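Local coordinates for NIPSNAP domain protein (Burkholderia xenovorans, PDB 5K9F) that is of unknown function but belongs to the NipSnap family, with a probable dimeric alpha-beta barrel fold, and binds oxamic acid in a pocket, at residues S24-L29 with N57-L62. Sequence-based numbering, arbitrary orientation.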
loop_
_atom_site.group_PDB
_atom_site.type_symbol
_atom_site.label_atom_id
_atom_site.label_comp_id
_atom_site.label_asym_id
_atom_site.label_seq_id
_atom_site.Cartn_x
_atom_site.Cartn_y
_atom_site.Cartn_z
ATOM N N SER A 24 17.267 16.001 10.493
ATOM C CA SER A 24 18.248 16.511 11.448
ATOM C C SER A 24 17.746 17.776 12.139
ATOM O O SER A 24 18.001 17.973 13.336
ATOM C CB SER A 24 19.590 16.754 10.759
ATOM O OG SER A 24 19.495 17.777 9.794
ATOM N N THR A 25 17.018 18.631 11.419
ATOM C CA THR A 25 16.444 19.823 12.041
ATOM C C THR A 25 15.417 19.442 13.100
ATOM O O THR A 25 15.406 20.008 14.204
ATOM C CB THR A 25 15.801 20.710 10.974
ATOM O OG1 THR A 25 16.799 21.144 10.045
ATOM C CG2 THR A 25 15.152 21.932 11.603
ATOM N N PHE A 26 14.551 18.477 12.780
ATOM C CA PHE A 26 13.539 18.031 13.732
ATOM C C PHE A 26 14.186 17.443 14.980
ATOM O O PHE A 26 13.799 17.774 16.108
ATOM C CB PHE A 26 12.609 17.007 13.072
ATOM C CG PHE A 26 11.519 16.504 13.982
ATOM C CD1 PHE A 26 11.733 15.404 14.802
ATOM C CD2 PHE A 26 10.284 17.135 14.018
ATOM C CE1 PHE A 26 10.749 14.951 15.648
ATOM C CE2 PHE A 26 9.284 16.682 14.857
ATOM C CZ PHE A 26 9.517 15.587 15.679
ATOM N N LEU A 27 15.169 16.559 14.796
ATOM C CA LEU A 27 15.774 15.892 15.947
ATOM C C LEU A 27 16.510 16.883 16.840
ATOM O O LEU A 27 16.488 16.747 18.064
ATOM C CB LEU A 27 16.723 14.783 15.486
ATOM C CG LEU A 27 16.014 13.569 14.876
ATOM C CD1 LEU A 27 17.054 12.573 14.368
ATOM C CD2 LEU A 27 15.065 12.919 15.886
ATOM N N SER A 28 17.174 17.874 16.246
ATOM C CA SER A 28 17.853 18.888 17.047
ATOM C C SER A 28 16.860 19.732 17.832
ATOM O O SER A 28 17.083 20.023 19.016
ATOM C CB SER A 28 18.711 19.777 16.149
ATOM O OG SER A 28 19.809 19.051 15.637
ATOM N N LEU A 29 15.771 20.149 17.187
ATOM C CA LEU A 29 14.764 20.964 17.859
ATOM C C LEU A 29 14.064 20.172 18.955
ATOM O O LEU A 29 13.830 20.695 20.055
ATOM C CB LEU A 29 13.756 21.476 16.831
ATOM C CG LEU A 29 12.686 22.465 17.284
ATOM C CD1 LEU A 29 13.296 23.759 17.792
ATOM C CD2 LEU A 29 11.752 22.735 16.113
ATOM N N ASN A 57 13.243 9.901 5.681
ATOM C CA ASN A 57 12.622 11.013 6.400
ATOM C C ASN A 57 11.570 10.552 7.402
ATOM O O ASN A 57 10.626 11.290 7.694
ATOM C CB ASN A 57 12.015 12.028 5.427
ATOM C CG ASN A 57 13.005 12.457 4.382
ATOM O OD1 ASN A 57 14.036 13.037 4.711
ATOM N ND2 ASN A 57 12.725 12.149 3.113
ATOM N N ARG A 58 11.718 9.345 7.945
ATOM C CA ARG A 58 10.867 8.873 9.023
ATOM C C ARG A 58 11.585 9.006 10.344
ATOM O O ARG A 58 12.785 8.724 10.441
ATOM C CB ARG A 58 10.492 7.400 8.857
ATOM C CG ARG A 58 9.478 7.116 7.774
ATOM C CD ARG A 58 9.182 5.618 7.760
ATOM N NE ARG A 58 10.334 4.841 7.285
ATOM C CZ ARG A 58 10.591 3.583 7.630
ATOM N NH1 ARG A 58 9.793 2.932 8.476
ATOM N NH2 ARG A 58 11.657 2.966 7.115
ATOM N N VAL A 59 10.860 9.420 11.378
ATOM C CA VAL A 59 11.329 9.257 12.748
ATOM C C VAL A 59 10.384 8.298 13.453
ATOM O O VAL A 59 9.158 8.417 13.338
ATOM C CB VAL A 59 11.462 10.595 13.498
ATOM C CG1 VAL A 59 12.642 11.398 12.938
ATOM C CG2 VAL A 59 10.179 11.408 13.434
ATOM N N ILE A 60 10.962 7.337 14.162
ATOM C CA ILE A 60 10.255 6.202 14.730
ATOM C C ILE A 60 10.552 6.173 16.216
ATOM O O ILE A 60 11.724 6.195 16.614
ATOM C CB ILE A 60 10.692 4.894 14.051
ATOM C CG1 ILE A 60 10.296 4.928 12.570
ATOM C CG2 ILE A 60 10.070 3.698 14.732
ATOM C CD1 ILE A 60 10.929 3.793 11.792
ATOM N N GLN A 61 9.500 6.145 17.042
ATOM C CA GLN A 61 9.715 6.143 18.481
ATOM C C GLN A 61 8.946 5.009 19.136
ATOM O O GLN A 61 7.834 4.678 18.730
ATOM C CB GLN A 61 9.322 7.486 19.119
ATOM C CG GLN A 61 7.970 8.007 18.756
ATOM C CD GLN A 61 7.835 9.479 19.068
ATOM O OE1 GLN A 61 7.461 9.851 20.174
ATOM N NE2 GLN A 61 8.153 10.327 18.093
ATOM N N LEU A 62 9.557 4.403 20.146
ATOM C CA LEU A 62 8.910 3.363 20.928
ATOM C C LEU A 62 8.823 3.820 22.374
ATOM O O LEU A 62 9.818 4.261 22.953
ATOM C CB LEU A 62 9.661 2.032 20.838
ATOM C CG LEU A 62 9.476 1.315 19.496
ATOM C CD1 LEU A 62 10.469 1.815 18.461
ATOM C CD2 LEU A 62 9.592 -0.188 19.683
#
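With chi1 at -70°, L27 sets CG opposite its own carbonyl carbon, while F26 swings its ring out on the far side from its backbone N (chi1 -179°); as neighbours in the helix sequence, the two side chains converge on V59 from different directions round the helix. This is helix-on-sheet packing in a ferredoxin-like alpha-beta domain of the dimeric alpha-beta barrel clan: helix 23-33 lies against the antiparallel sheet of strands 45-51, 58-65, 10-18 and 95-105. In one of its two modelled conformers, V59 turns CG1 to L27 and CG2 to F26. CG2 approaches the F26 ring obliquely, 4.2 Å from CE1, and the L27 and V59 side chains run past one another in opposite senses. All three residues are buried and the contact is purely apolar, with L27 and V59 CA atoms 8.6 Å apart. Neighbouring strands complete the packing: Y48 touches both F26 and L27, L18 lies against F26, and Y16 against V59. F26 also lines the oxamic acid pocket, so the strand touches a residue that contacts the ligand. On the strand's other face, R58 NH1 forms a salt bridge with E101 of a second subunit. At the L27 end, CD2 meets V59 CG1 at 4.1 Å.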